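Local coordinates for protein SusD homolog (Bacteroides ovatus, PDB 4F53) that probably binds mucin O-glycans at the bacterial cell surface as a SusD-type, TPR-like outer-membrane lipoprotein, at residues A[412-417]-A[427-432]; A[364-369]-A[377-382]; A[205-210]-A[515-520]. One frame throughout, in Å; residues are numbered along the deposited sequence.

Contact 1: residues A[412-417]-A[427-432]; sequences TNVTVA and LEQIIT
A loop is pinned to the flank of a helix, in a buried contact where Thr412, Val414 and the backbone of residues 415-417 meet Glu428 and Gln429 on helix 423-438. Val414 is wedged between the polar grips. Its CG2 lies 3.8 Å from CA of Gln429 and packs on CG of both Glu428 and Gln429, while CG1 meets Thr432 tip to tip. At one end, Thr412 OG1 donates to Glu428 OE2 at 2.7 Å, coming from above the carboxylate plane by 44°. Glu428 runs out extended, CG opposite its backbone N (chi1 -178°), which carries the carboxylate across to Thr412. The same OG1 accepts from the backbone N of Val414 at 3.2 Å, closing an ST turn, so two bonds grip the hydroxyl. The helix belongs to the TPR-like body of this SusD homolog, where helices far outweigh strands, and the loop is the one that leads back into it after helix 379-383. At the other end, the Gln429 amide spends both of its N-H groups on the loop: NE2 donates to Thr415 O at 2.9 Å, almost straight (173°), and to Ala417 O at 2.9 Å, more bent. Both acceptors lie close to the amide plane, yet the nitrogen sits above the plane of each carbonyl. With OE1 bound to the backbone N of Ser419, the amide is held from both ends and its rotation is fixed. Thr432 OG1 turns back to Glu428 O at 2.7 Å, on the opposite face of that carbonyl from Thr432 N. Tyr270 of helix 265-273 packs against Thr412, Val414 and Thr432.

Contact 2: residues A[364-369]-A[377-382]; sequences EGIRLS and SGVENY
Two first torsions bring Val379 and Arg367 together: the valine carries CG1 between its backbone N and carbonyl carbon (chi1 76°), with CG2 turned to helix 358-372, whereas the arginine starts off beside its own backbone N (chi1 -67°) and then runs straight from CG to NE. The two side chains cross at about a right angle. CG2 of Val379 rests 4.0 Å from Arg367 CG, on the aliphatic part of the chain, and CG1 comes within 3.5 Å of NH1, so a single branched residue touches the arginine at its root and at its end.

Ile366, one position earlier on the helix, supplies the apolar half. Its CG2 meets CG2 of Val379 at 4.1 Å and approaches CD2 of Tyr382 at 3.7 Å, the isoleucine and the tyrosine again crossing at close to a right angle. Helix 379-383 is short, only about one turn, and Gly378 occupies its N-cap position; Val379 and Tyr382, three residues apart, therefore fall on the same flank and face the longer helix together. This is small-scale helix-to-helix packing across a brief connection, with Phe370 from the same long helix also meeting the Tyr382 ring. The phenol hydroxyl is engaged elsewhere, by Gln433 of helix 423-438.

At the outer margin, Glu380 OE2 lies at the edge of the Arg367 guanidinium, but 4.3 Å from NH1, which is beyond a salt bridge. A bound calcium ion sits about 4 Å from the arginine side chain. No hydrogen bond joins the two segments, so their association rests mainly on van der Waals packing, largely apolar, to which the nearby opposite charges probably add at most a modest attraction.

Contact 3: residues A[205-210]-A[515-520]; sequences AMRTCY and VWWDCK
Tyr210 and Lys520 lie side by side, the extended lysine running along one face of the ring with CB 3.9 Å from its centroid, a CH-pi contact 9° off the normal. Further along, Lys520 CE reaches Tyr210 OH at 3.5 Å. Arg207 also lies over a ring face, that of Trp517, but with a bent chain: its CG stands 3.9 Å from the centroid of the five-membered ring, a CH-pi contact, while Val515 CG2 covers the opposite face. Thr208 CG2 adds a touch on Trp516 CH2 at 3.7 Å. No direct hydrogen bond links the segments; instead a water donates to Arg207 O (2.6 Å) and to Trp517 O and accepts from Tyr210 N.

The polar ends are positioned from outside. Arg207 bends at chi2 (91°) and chi3, sending its guanidinium into salt bridges with Asp129, Glu444 and Glu448, and Asp129 also takes Trp517 NE1. Lys520 NZ pairs with Glu424, and Tyr210 OH bonds to Arg350. The chain's C-terminal tail, folded into a type I turn at Val515-Asp518, is thus docked where helix 190-207 ends, with helix 442-452 packing on Arg207 and Trp517 and helix 152-173 on Thr208 and Trp516.

Contact 2 closes before contact 1 opens, and both are nested inside the long loop that contact 3 closes between residues 205-210 and the C-terminus. The first two have centres 15 Å apart and touch through Val416, whose CG1 lies 3.2 Å from Tyr382 O and 4.1 Å from Ile366 CD1. Contact 1 also reaches contact 3, their centres 20 Å apart, through Leu427 CD2, 3.6 Å from Tyr210 OH. Contacts 2 and 3 do not meet, with nearest atoms about 13 Å apart. Residues 412-417 and 427-432 therefore bridge the other two. At contact 2 a bound calcium ion lies about 4 Å from the side chain of Arg367.

Contact 1: residues A[412-417]-A[427-432]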
ATOM      1  N   THR A 412     -14.978  10.139  13.316  1.00 40.40           N
ATOM      2  CA  THR A 412     -13.966  11.158  12.985  1.00 39.32           C
ATOM      3  C   THR A 412     -14.643  12.472  12.641  1.00 44.11           C
ATOM      4  O   THR A 412     -15.731  12.462  12.075  1.00 45.80           O
ATOM      5  CB  THR A 412     -13.032  10.702  11.805  1.00 36.29           C
ATOM      6  OG1 THR A 412     -12.082  11.727  11.593  1.00 34.40           O
ATOM      7  CG2 THR A 412     -13.772  10.526  10.461  1.00 32.42           C
ATOM      8  N   ASN A 413     -13.956  13.585  12.875  1.00 39.79           N
ATOM      9  CA  ASN A 413     -14.458  14.918  12.516  1.00 40.35           C
ATOM     10  C   ASN A 413     -13.571  15.559  11.446  1.00 40.28           C
ATOM     11  O   ASN A 413     -13.741  16.745  11.141  1.00 39.98           O
ATOM     12  CB  ASN A 413     -14.545  15.831  13.748  1.00 49.21           C
ATOM     13  CG  ASN A 413     -15.940  15.958  14.303  1.00 93.76           C
ATOM     14  OD1 ASN A 413     -16.891  16.327  13.597  1.00 89.37           O
ATOM     15  ND2 ASN A 413     -16.087  15.660  15.589  1.00 93.44           N
ATOM     16  N   VAL A 414     -12.646  14.757  10.854  1.00 33.64           N
ATOM     17  CA  VAL A 414     -11.699  15.213   9.837  1.00 31.21           C
ATOM     18  C   VAL A 414     -12.462  15.675   8.578  1.00 34.63           C
ATOM     19  O   VAL A 414     -13.399  15.019   8.111  1.00 33.64           O
ATOM     20  CB  VAL A 414     -10.586  14.152   9.503  1.00 32.10           C
ATOM     21  CG1 VAL A 414     -11.128  12.959   8.710  1.00 31.36           C
ATOM     22  CG2 VAL A 414      -9.403  14.784   8.774  1.00 30.08           C
ATOM     23  N   THR A 415     -12.064  16.830   8.066  1.00 30.81           N
ATOM     24  CA  THR A 415     -12.607  17.376   6.845  1.00 30.22           C
ATOM     25  C   THR A 415     -11.425  17.874   5.994  1.00 33.06           C
ATOM     26  O   THR A 415     -10.264  17.630   6.350  1.00 32.06           O
ATOM     27  CB  THR A 415     -13.743  18.378   7.087  1.00 39.06           C
ATOM     28  OG1 THR A 415     -14.322  18.650   5.797  1.00 42.77           O
ATOM     29  CG2 THR A 415     -13.285  19.663   7.813  1.00 32.38           C
ATOM     30  N   VAL A 416     -11.724  18.485   4.831  1.00 29.33           N
ATOM     31  CA  VAL A 416     -10.721  18.901   3.858  1.00 27.26           C
ATOM     32  C   VAL A 416     -10.031  20.225   4.238  1.00 31.37           C
ATOM     33  O   VAL A 416      -8.798  20.243   4.320  1.00 29.64           O
ATOM     34  CB  VAL A 416     -11.298  18.971   2.421  1.00 29.54           C
ATOM     35  CG1 VAL A 416     -10.191  19.249   1.404  1.00 28.04           C
ATOM     36  CG2 VAL A 416     -12.051  17.687   2.072  1.00 28.59           C
ATOM     37  N   ALA A 417     -10.815  21.324   4.406  1.00 30.08           N
ATOM     38  CA  ALA A 417     -10.288  22.674   4.676  1.00 29.99           C
ATOM     39  C   ALA A 417      -9.217  22.628   5.781  1.00 34.08           C
ATOM     40  O   ALA A 417      -9.494  22.178   6.896  1.00 34.58           O
ATOM     41  CB  ALA A 417     -11.413  23.634   5.026  1.00 30.93           C
ATOM     42  N   LEU A 427      -2.183  16.056  11.326  1.00 25.61           N
ATOM     43  CA  LEU A 427      -1.654  14.797  10.812  1.00 24.78           C
ATOM     44  C   LEU A 427      -2.807  13.963  10.271  1.00 29.00           C
ATOM     45  O   LEU A 427      -2.677  13.367   9.208  1.00 28.21           O
ATOM     46  CB  LEU A 427      -0.885  14.042  11.925  1.00 24.58           C
ATOM     47  CG  LEU A 427      -0.234  12.679  11.529  1.00 27.40           C
ATOM     48  CD1 LEU A 427       0.810  12.859  10.411  1.00 26.04           C
ATOM     49  CD2 LEU A 427       0.360  11.958  12.770  1.00 25.48           C
ATOM     50  N   GLU A 428      -3.961  13.973  10.964  1.00 27.21           N
ATOM     51  CA  GLU A 428      -5.136  13.243  10.492  1.00 26.57           C
ATOM     52  C   GLU A 428      -5.590  13.780   9.118  1.00 28.36           C
ATOM     53  O   GLU A 428      -5.873  12.975   8.231  1.00 25.94           O
ATOM     54  CB  GLU A 428      -6.261  13.301  11.510  1.00 28.02           C
ATOM     55  CG  GLU A 428      -7.471  12.508  11.048  1.00 34.91           C
ATOM     56  CD  GLU A 428      -8.589  12.371  12.055  1.00 51.87           C
ATOM     57  OE1 GLU A 428      -8.683  13.232  12.958  1.00 40.96           O
ATOM     58  OE2 GLU A 428      -9.394  11.420  11.917  1.00 40.29           O
ATOM     59  N   GLN A 429      -5.596  15.122   8.919  1.00 24.93           N
ATOM     60  CA  GLN A 429      -5.945  15.706   7.617  1.00 25.33           C
ATOM     61  C   GLN A 429      -4.982  15.254   6.536  1.00 28.45           C
ATOM     62  O   GLN A 429      -5.429  14.751   5.519  1.00 28.95           O
ATOM     63  CB  GLN A 429      -5.996  17.241   7.659  1.00 27.41           C
ATOM     64  CG  GLN A 429      -7.143  17.793   8.528  1.00 25.61           C
ATOM     65  CD  GLN A 429      -7.385  19.243   8.222  1.00 35.98           C
ATOM     66  OE1 GLN A 429      -6.646  20.102   8.663  1.00 32.63           O
ATOM     67  NE2 GLN A 429      -8.391  19.548   7.413  1.00 29.14           N
ATOM     68  N   ILE A 430      -3.669  15.373   6.771  1.00 26.31           N
ATOM     69  CA  ILE A 430      -2.638  14.987   5.809  1.00 24.82           C
ATOM     70  C   ILE A 430      -2.792  13.511   5.384  1.00 27.18           C
ATOM     71  O   ILE A 430      -2.760  13.207   4.183  1.00 26.48           O
ATOM     72  CB  ILE A 430      -1.207  15.259   6.392  1.00 26.89           C
ATOM     73  CG1 ILE A 430      -0.953  16.786   6.575  1.00 27.46           C
ATOM     74  CG2 ILE A 430      -0.075  14.561   5.536  1.00 22.72           C
ATOM     75  CD1 ILE A 430       0.329  17.139   7.442  1.00 18.24           C
ATOM     76  N   ILE A 431      -2.898  12.597   6.379  1.00 23.17           N
ATOM     77  CA  ILE A 431      -2.943  11.159   6.148  1.00 22.12           C
ATOM     78  C   ILE A 431      -4.249  10.750   5.500  1.00 26.76           C
ATOM     79  O   ILE A 431      -4.223   9.895   4.622  1.00 27.46           O
ATOM     80  CB  ILE A 431      -2.622  10.357   7.467  1.00 24.95           C
ATOM     81  CG1 ILE A 431      -1.220  10.752   8.005  1.00 23.20           C
ATOM     82  CG2 ILE A 431      -2.672   8.816   7.253  1.00 24.54           C
ATOM     83  CD1 ILE A 431       0.006  10.372   7.046  1.00 19.53           C
ATOM     84  N   THR A 432      -5.368  11.371   5.872  1.00 25.80           N
ATOM     85  CA  THR A 432      -6.668  11.041   5.270  1.00 25.96           C
ATOM     86  C   THR A 432      -6.644  11.427   3.794  1.00 28.22           C
ATOM     87  O   THR A 432      -7.098  10.655   2.958  1.00 28.16           O
ATOM     88  CB  THR A 432      -7.816  11.723   6.042  1.00 30.82           C
ATOM     89  OG1 THR A 432      -7.775  11.233   7.380  1.00 31.77           O
ATOM     90  CG2 THR A 432      -9.202  11.453   5.422  1.00 23.25           C
TER

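Contact 2: residues A[364-369]-A[377-382]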
ATOM      1  N   GLU A 364      -0.985  21.160  -2.230  1.00 29.31           N
ATOM      2  CA  GLU A 364      -0.266  20.682  -3.391  1.00 28.78           C
ATOM      3  C   GLU A 364      -0.536  19.172  -3.619  1.00 33.60           C
ATOM      4  O   GLU A 364      -0.736  18.777  -4.767  1.00 35.18           O
ATOM      5  CB  GLU A 364       1.252  20.981  -3.280  1.00 30.21           C
ATOM      6  CG  GLU A 364       2.071  20.579  -4.508  1.00 37.38           C
ATOM      7  CD  GLU A 364       1.713  21.156  -5.878  1.00 57.82           C
ATOM      8  OE1 GLU A 364       0.850  22.058  -5.948  1.00 47.81           O
ATOM      9  OE2 GLU A 364       2.307  20.710  -6.889  1.00 63.20           O
ATOM     10  N   GLY A 365      -0.595  18.370  -2.548  1.00 28.13           N
ATOM     11  CA  GLY A 365      -0.887  16.940  -2.646  1.00 25.62           C
ATOM     12  C   GLY A 365      -2.269  16.680  -3.231  1.00 28.37           C
ATOM     13  O   GLY A 365      -2.434  15.829  -4.109  1.00 28.47           O
ATOM     14  N   ILE A 366      -3.266  17.445  -2.782  1.00 25.00           N
ATOM     15  CA  ILE A 366      -4.644  17.380  -3.295  1.00 26.06           C
ATOM     16  C   ILE A 366      -4.678  17.802  -4.788  1.00 29.85           C
ATOM     17  O   ILE A 366      -5.265  17.090  -5.593  1.00 28.63           O
ATOM     18  CB  ILE A 366      -5.615  18.224  -2.416  1.00 29.05           C
ATOM     19  CG1 ILE A 366      -5.638  17.660  -0.968  1.00 27.15           C
ATOM     20  CG2 ILE A 366      -7.040  18.291  -3.046  1.00 30.66           C
ATOM     21  CD1 ILE A 366      -6.406  18.512   0.087  1.00 29.20           C
ATOM     22  N   ARG A 367      -4.009  18.915  -5.156  1.00 28.66           N
ATOM     23  CA  ARG A 367      -3.928  19.387  -6.548  1.00 29.41           C
ATOM     24  C   ARG A 367      -3.274  18.326  -7.436  1.00 32.52           C
ATOM     25  O   ARG A 367      -3.781  18.056  -8.523  1.00 30.37           O
ATOM     26  CB  ARG A 367      -3.137  20.710  -6.668  1.00 30.97           C
ATOM     27  CG  ARG A 367      -3.833  21.909  -6.023  1.00 45.91           C
ATOM     28  CD  ARG A 367      -2.931  23.148  -5.988  1.00 52.22           C
ATOM     29  NE  ARG A 367      -3.551  24.271  -5.277  1.00 57.79           N
ATOM     30  CZ  ARG A 367      -4.471  25.078  -5.805  1.00 73.38           C
ATOM     31  NH1 ARG A 367      -4.892  24.897  -7.055  1.00 57.15           N
ATOM     32  NH2 ARG A 367      -4.985  26.066  -5.084  1.00 59.57           N
ATOM     33  N   LEU A 368      -2.153  17.720  -6.967  1.00 29.08           N
ATOM     34  CA  LEU A 368      -1.472  16.677  -7.717  1.00 29.14           C
ATOM     35  C   LEU A 368      -2.391  15.463  -7.927  1.00 33.75           C
ATOM     36  O   LEU A 368      -2.404  14.903  -9.029  1.00 34.19           O
ATOM     37  CB  LEU A 368      -0.172  16.240  -7.019  1.00 28.62           C
ATOM     38  CG  LEU A 368       1.019  17.196  -7.158  1.00 33.12           C
ATOM     39  CD1 LEU A 368       2.098  16.862  -6.135  1.00 32.06           C
ATOM     40  CD2 LEU A 368       1.579  17.186  -8.571  1.00 32.05           C
ATOM     41  N   SER A 369      -3.198  15.090  -6.894  1.00 25.39           N
ATOM     42  CA  SER A 369      -4.094  13.952  -7.000  1.00 23.76           C
ATOM     43  C   SER A 369      -5.214  14.231  -8.019  1.00 29.80           C
ATOM     44  O   SER A 369      -5.550  13.341  -8.831  1.00 30.57           O
ATOM     45  CB  SER A 369      -4.645  13.581  -5.633  1.00 23.91           C
ATOM     46  OG  SER A 369      -5.576  12.516  -5.726  1.00 28.77           O
ATOM     47  N   SER A 377     -11.166  20.866 -13.091  1.00 49.16           N
ATOM     48  CA  SER A 377     -11.846  21.951 -12.374  1.00 48.83           C
ATOM     49  C   SER A 377     -12.355  21.512 -10.976  1.00 49.33           C
ATOM     50  O   SER A 377     -12.534  20.312 -10.710  1.00 47.77           O
ATOM     51  CB  SER A 377     -12.995  22.514 -13.213  1.00 52.33           C
ATOM     52  OG  SER A 377     -14.166  21.715 -13.128  1.00 60.93           O
ATOM     53  N   GLY A 378     -12.589  22.516 -10.124  1.00 44.13           N
ATOM     54  CA  GLY A 378     -13.163  22.352  -8.790  1.00 43.61           C
ATOM     55  C   GLY A 378     -12.236  22.049  -7.626  1.00 45.15           C
ATOM     56  O   GLY A 378     -12.723  21.673  -6.558  1.00 44.93           O
ATOM     57  N   VAL A 379     -10.909  22.209  -7.801  1.00 40.38           N
ATOM     58  CA  VAL A 379      -9.970  21.919  -6.720  1.00 38.57           C
ATOM     59  C   VAL A 379     -10.092  22.980  -5.607  1.00 41.29           C
ATOM     60  O   VAL A 379     -10.088  22.624  -4.434  1.00 39.40           O
ATOM     61  CB  VAL A 379      -8.503  21.695  -7.186  1.00 41.56           C
ATOM     62  CG1 VAL A 379      -7.804  23.005  -7.537  1.00 42.32           C
ATOM     63  CG2 VAL A 379      -7.710  20.908  -6.133  1.00 39.86           C
ATOM     64  N   GLU A 380     -10.256  24.250  -5.974  1.00 40.17           N
ATOM     65  CA  GLU A 380     -10.379  25.372  -5.036  1.00 40.49           C
ATOM     66  C   GLU A 380     -11.628  25.218  -4.155  1.00 42.62           C
ATOM     67  O   GLU A 380     -11.556  25.511  -2.967  1.00 43.73           O
ATOM     68  CB  GLU A 380     -10.385  26.724  -5.771  1.00 43.54           C
ATOM     69  CG  GLU A 380      -9.198  26.937  -6.708  1.00 57.56           C
ATOM     70  CD  GLU A 380      -9.332  26.412  -8.137  1.00 89.33           C
ATOM     71  OE1 GLU A 380     -10.397  25.850  -8.499  1.00 66.07           O
ATOM     72  OE2 GLU A 380      -8.348  26.568  -8.898  1.00 91.71           O
ATOM     73  N   ASN A 381     -12.743  24.723  -4.706  1.00 38.85           N
ATOM     74  CA  ASN A 381     -13.954  24.491  -3.909  1.00 37.71           C
ATOM     75  C   ASN A 381     -13.748  23.284  -3.021  1.00 37.24           C
ATOM     76  O   ASN A 381     -14.210  23.282  -1.890  1.00 37.98           O
ATOM     77  CB  ASN A 381     -15.224  24.315  -4.765  1.00 34.94           C
ATOM     78  CG  ASN A 381     -15.593  25.519  -5.586  1.00 62.56           C
ATOM     79  OD1 ASN A 381     -15.683  26.651  -5.092  1.00 64.76           O
ATOM     80  ND2 ASN A 381     -15.851  25.290  -6.861  1.00 60.76           N
ATOM     81  N   TYR A 382     -13.053  22.266  -3.517  1.00 33.30           N
ATOM     82  CA  TYR A 382     -12.771  21.066  -2.735  1.00 31.80           C
ATOM     83  C   TYR A 382     -11.892  21.421  -1.528  1.00 37.07           C
ATOM     84  O   TYR A 382     -12.212  21.011  -0.412  1.00 38.36           O
ATOM     85  CB  TYR A 382     -12.124  19.980  -3.596  1.00 31.42           C
ATOM     86  CG  TYR A 382     -11.902  18.694  -2.827  1.00 31.33           C
ATOM     87  CD1 TYR A 382     -12.939  17.779  -2.640  1.00 31.69           C
ATOM     88  CD2 TYR A 382     -10.656  18.396  -2.263  1.00 30.26           C
ATOM     89  CE1 TYR A 382     -12.742  16.601  -1.917  1.00 29.51           C
ATOM     90  CE2 TYR A 382     -10.440  17.208  -1.567  1.00 29.14           C
ATOM     91  CZ  TYR A 382     -11.487  16.315  -1.388  1.00 35.22           C
ATOM     92  OH  TYR A 382     -11.277  15.154  -0.662  1.00 30.27           O
TER

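Contact 3: residues A[205-210]-A[515-520]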
ATOM      1  N   ALA A 205      12.254   7.441   5.595  1.00 26.13           N
ATOM      2  CA  ALA A 205      12.638   8.320   6.692  1.00 26.65           C
ATOM      3  C   ALA A 205      11.408   8.663   7.508  1.00 31.24           C
ATOM      4  O   ALA A 205      11.432   8.497   8.725  1.00 33.69           O
ATOM      5  CB  ALA A 205      13.292   9.588   6.157  1.00 27.63           C
HETATM    6  N   MSE A 206      10.295   9.040   6.843  1.00 26.14           N
HETATM    7  CA  MSE A 206       9.036   9.356   7.528  1.00 23.40           C
HETATM    8  C   MSE A 206       8.494   8.131   8.327  1.00 27.98           C
HETATM    9  O   MSE A 206       8.000   8.279   9.449  1.00 27.78           O
HETATM   10  CB  MSE A 206       7.985   9.846   6.528  1.00 23.64           C
HETATM   11  CG  MSE A 206       6.868  10.629   7.199  1.00 27.88           C
HETATM   12 SE   MSE A 206       7.574  12.259   8.050  0.75 32.86          SE
HETATM   13  CE  MSE A 206       8.359  13.121   6.417  1.00 28.70           C
ATOM     14  N   ARG A 207       8.629   6.944   7.764  1.00 25.44           N
ATOM     15  CA  ARG A 207       8.235   5.676   8.393  1.00 26.11           C
ATOM     16  C   ARG A 207       8.878   5.445   9.785  1.00 30.75           C
ATOM     17  O   ARG A 207       8.230   4.917  10.705  1.00 29.35           O
ATOM     18  CB  ARG A 207       8.658   4.506   7.482  1.00 25.44           C
ATOM     19  CG  ARG A 207       8.065   3.161   7.930  1.00 29.11           C
ATOM     20  CD  ARG A 207       6.748   2.911   7.246  1.00 19.55           C
ATOM     21  NE  ARG A 207       6.930   2.320   5.907  1.00 27.03           N
ATOM     22  CZ  ARG A 207       6.377   2.744   4.771  1.00 34.91           C
ATOM     23  NH1 ARG A 207       5.598   3.825   4.758  1.00 23.34           N
ATOM     24  NH2 ARG A 207       6.525   2.045   3.659  1.00 27.30           N
ATOM     25  N   THR A 208      10.163   5.823   9.915  1.00 26.10           N
ATOM     26  CA  THR A 208      10.931   5.584  11.124  1.00 26.18           C
ATOM     27  C   THR A 208      10.856   6.737  12.119  1.00 31.37           C
ATOM     28  O   THR A 208      11.632   6.741  13.067  1.00 30.48           O
ATOM     29  CB  THR A 208      12.386   5.340  10.742  1.00 30.69           C
ATOM     30  OG1 THR A 208      12.899   6.518  10.107  1.00 29.81           O
ATOM     31  CG2 THR A 208      12.578   4.107   9.850  1.00 25.12           C
ATOM     32  N   CYS A 209       9.943   7.712  11.910  1.00 30.02           N
ATOM     33  CA  CYS A 209       9.846   8.949  12.705  1.00 31.17           C
ATOM     34  C   CYS A 209       9.457   8.708  14.184  1.00 32.19           C
ATOM     35  O   CYS A 209       9.702   9.580  15.002  1.00 31.10           O
ATOM     36  CB  CYS A 209       8.891   9.948  12.039  1.00 32.10           C
ATOM     37  SG  CYS A 209       7.140   9.513  12.216  1.00 36.45           S
ATOM     38  N   TYR A 210       8.841   7.573  14.534  1.00 30.07           N
ATOM     39  CA  TYR A 210       8.459   7.342  15.932  1.00 29.82           C
ATOM     40  C   TYR A 210       9.508   6.568  16.719  1.00 35.47           C
ATOM     41  O   TYR A 210       9.412   6.517  17.942  1.00 37.43           O
ATOM     42  CB  TYR A 210       7.102   6.644  16.050  1.00 29.47           C
ATOM     43  CG  TYR A 210       5.960   7.539  15.640  1.00 29.43           C
ATOM     44  CD1 TYR A 210       5.648   8.683  16.374  1.00 31.44           C
ATOM     45  CD2 TYR A 210       5.212   7.270  14.498  1.00 29.23           C
ATOM     46  CE1 TYR A 210       4.616   9.537  15.977  1.00 31.57           C
ATOM     47  CE2 TYR A 210       4.163   8.103  14.103  1.00 29.89           C
ATOM     48  CZ  TYR A 210       3.881   9.245  14.835  1.00 36.24           C
ATOM     49  OH  TYR A 210       2.841  10.046  14.441  1.00 35.23           O
ATOM     50  N   VAL A 515       5.308  -4.300  14.583  1.00 32.33           N
ATOM     51  CA  VAL A 515       6.636  -4.341  13.981  1.00 30.67           C
ATOM     52  C   VAL A 515       7.421  -3.138  14.585  1.00 34.89           C
ATOM     53  O   VAL A 515       6.832  -2.264  15.252  1.00 34.45           O
ATOM     54  CB  VAL A 515       6.614  -4.373  12.407  1.00 31.93           C
ATOM     55  CG1 VAL A 515       5.849  -5.588  11.900  1.00 31.49           C
ATOM     56  CG2 VAL A 515       6.033  -3.087  11.810  1.00 28.85           C
ATOM     57  N   TRP A 516       8.743  -3.145  14.414  1.00 31.94           N
ATOM     58  CA  TRP A 516       9.666  -2.151  14.954  1.00 31.60           C
ATOM     59  C   TRP A 516       9.226  -0.666  14.699  1.00 34.91           C
ATOM     60  O   TRP A 516       9.208   0.096  15.665  1.00 35.44           O
ATOM     61  CB  TRP A 516      11.065  -2.430  14.398  1.00 30.90           C
ATOM     62  CG  TRP A 516      12.071  -1.341  14.605  1.00 31.65           C
ATOM     63  CD1 TRP A 516      12.762  -1.059  15.746  1.00 34.86           C
ATOM     64  CD2 TRP A 516      12.539  -0.422  13.611  1.00 31.26           C
ATOM     65  NE1 TRP A 516      13.619   0.005  15.531  1.00 34.37           N
ATOM     66  CE2 TRP A 516      13.517   0.400  14.222  1.00 35.09           C
ATOM     67  CE3 TRP A 516      12.230  -0.217  12.249  1.00 32.01           C
ATOM     68  CZ2 TRP A 516      14.173   1.420  13.530  1.00 33.45           C
ATOM     69  CZ3 TRP A 516      12.916   0.771  11.554  1.00 33.06           C
ATOM     70  CH2 TRP A 516      13.861   1.584  12.199  1.00 33.54           C
ATOM     71  N   TRP A 517       8.855  -0.261  13.459  1.00 30.32           N
ATOM     72  CA  TRP A 517       8.487   1.151  13.192  1.00 28.06           C
ATOM     73  C   TRP A 517       7.115   1.520  13.751  1.00 33.65           C
ATOM     74  O   TRP A 517       6.809   2.710  13.893  1.00 33.58           O
ATOM     75  CB  TRP A 517       8.565   1.514  11.676  1.00 25.27           C
ATOM     76  CG  TRP A 517       7.847   0.605  10.709  1.00 25.57           C
ATOM     77  CD1 TRP A 517       8.426  -0.224   9.788  1.00 28.40           C
ATOM     78  CD2 TRP A 517       6.419   0.507  10.495  1.00 24.28           C
ATOM     79  NE1 TRP A 517       7.451  -0.888   9.070  1.00 26.28           N
ATOM     80  CE2 TRP A 517       6.214  -0.462   9.485  1.00 26.79           C
ATOM     81  CE3 TRP A 517       5.290   1.133  11.069  1.00 25.10           C
ATOM     82  CZ2 TRP A 517       4.927  -0.867   9.081  1.00 26.27           C
ATOM     83  CZ3 TRP A 517       4.015   0.724  10.678  1.00 25.79           C
ATOM     84  CH2 TRP A 517       3.843  -0.257   9.688  1.00 26.03           C
ATOM     85  N   ASP A 518       6.280   0.509  14.063  1.00 31.77           N
ATOM     86  CA  ASP A 518       4.907   0.718  14.545  1.00 30.91           C
ATOM     87  C   ASP A 518       4.942   0.971  16.044  1.00 35.56           C
ATOM     88  O   ASP A 518       4.499   0.142  16.840  1.00 37.31           O
ATOM     89  CB  ASP A 518       4.028  -0.485  14.162  1.00 31.34           C
ATOM     90  CG  ASP A 518       2.538  -0.346  14.419  1.00 33.74           C
ATOM     91  OD1 ASP A 518       2.112   0.734  14.873  1.00 33.65           O
ATOM     92  OD2 ASP A 518       1.791  -1.340  14.170  1.00 33.03           O
ATOM     93  N   CYS A 519       5.472   2.133  16.432  1.00 30.55           N
ATOM     94  CA  CYS A 519       5.625   2.440  17.851  1.00 32.10           C
ATOM     95  C   CYS A 519       5.175   3.859  18.183  1.00 37.54           C
ATOM     96  O   CYS A 519       5.732   4.459  19.111  1.00 40.94           O
ATOM     97  CB  CYS A 519       7.066   2.196  18.295  1.00 32.60           C
ATOM     98  SG  CYS A 519       8.295   3.081  17.298  1.00 35.96           S
ATOM     99  N   LYS A 520       4.138   4.383  17.484  1.00 31.92           N
ATOM    100  CA  LYS A 520       3.547   5.697  17.790  1.00 32.60           C
ATOM    101  C   LYS A 520       3.078   5.718  19.263  1.00 44.12           C
ATOM    102  O   LYS A 520       2.468   4.711  19.703  1.00 54.10           O
ATOM    103  CB  LYS A 520       2.363   6.004  16.849  1.00 33.53           C
ATOM    104  CG  LYS A 520       1.694   7.333  17.160  1.00 31.80           C
ATOM    105  CD  LYS A 520       0.531   7.631  16.268  1.00 41.80           C
ATOM    106  CE  LYS A 520       0.118   9.068  16.465  1.00 44.13           C
ATOM    107  NZ  LYS A 520      -1.119   9.405  15.740  1.00 42.58           N
ATOM    108  OXT LYS A 520       3.372   6.703  19.974  1.00 58.01           O
TER
HETATM  109  O   HOH W   1       8.121   5.058  13.324  1.00 31.07           O
HETATM  110  O   HOH W   2       8.247   4.855  20.771  1.00 54.83           O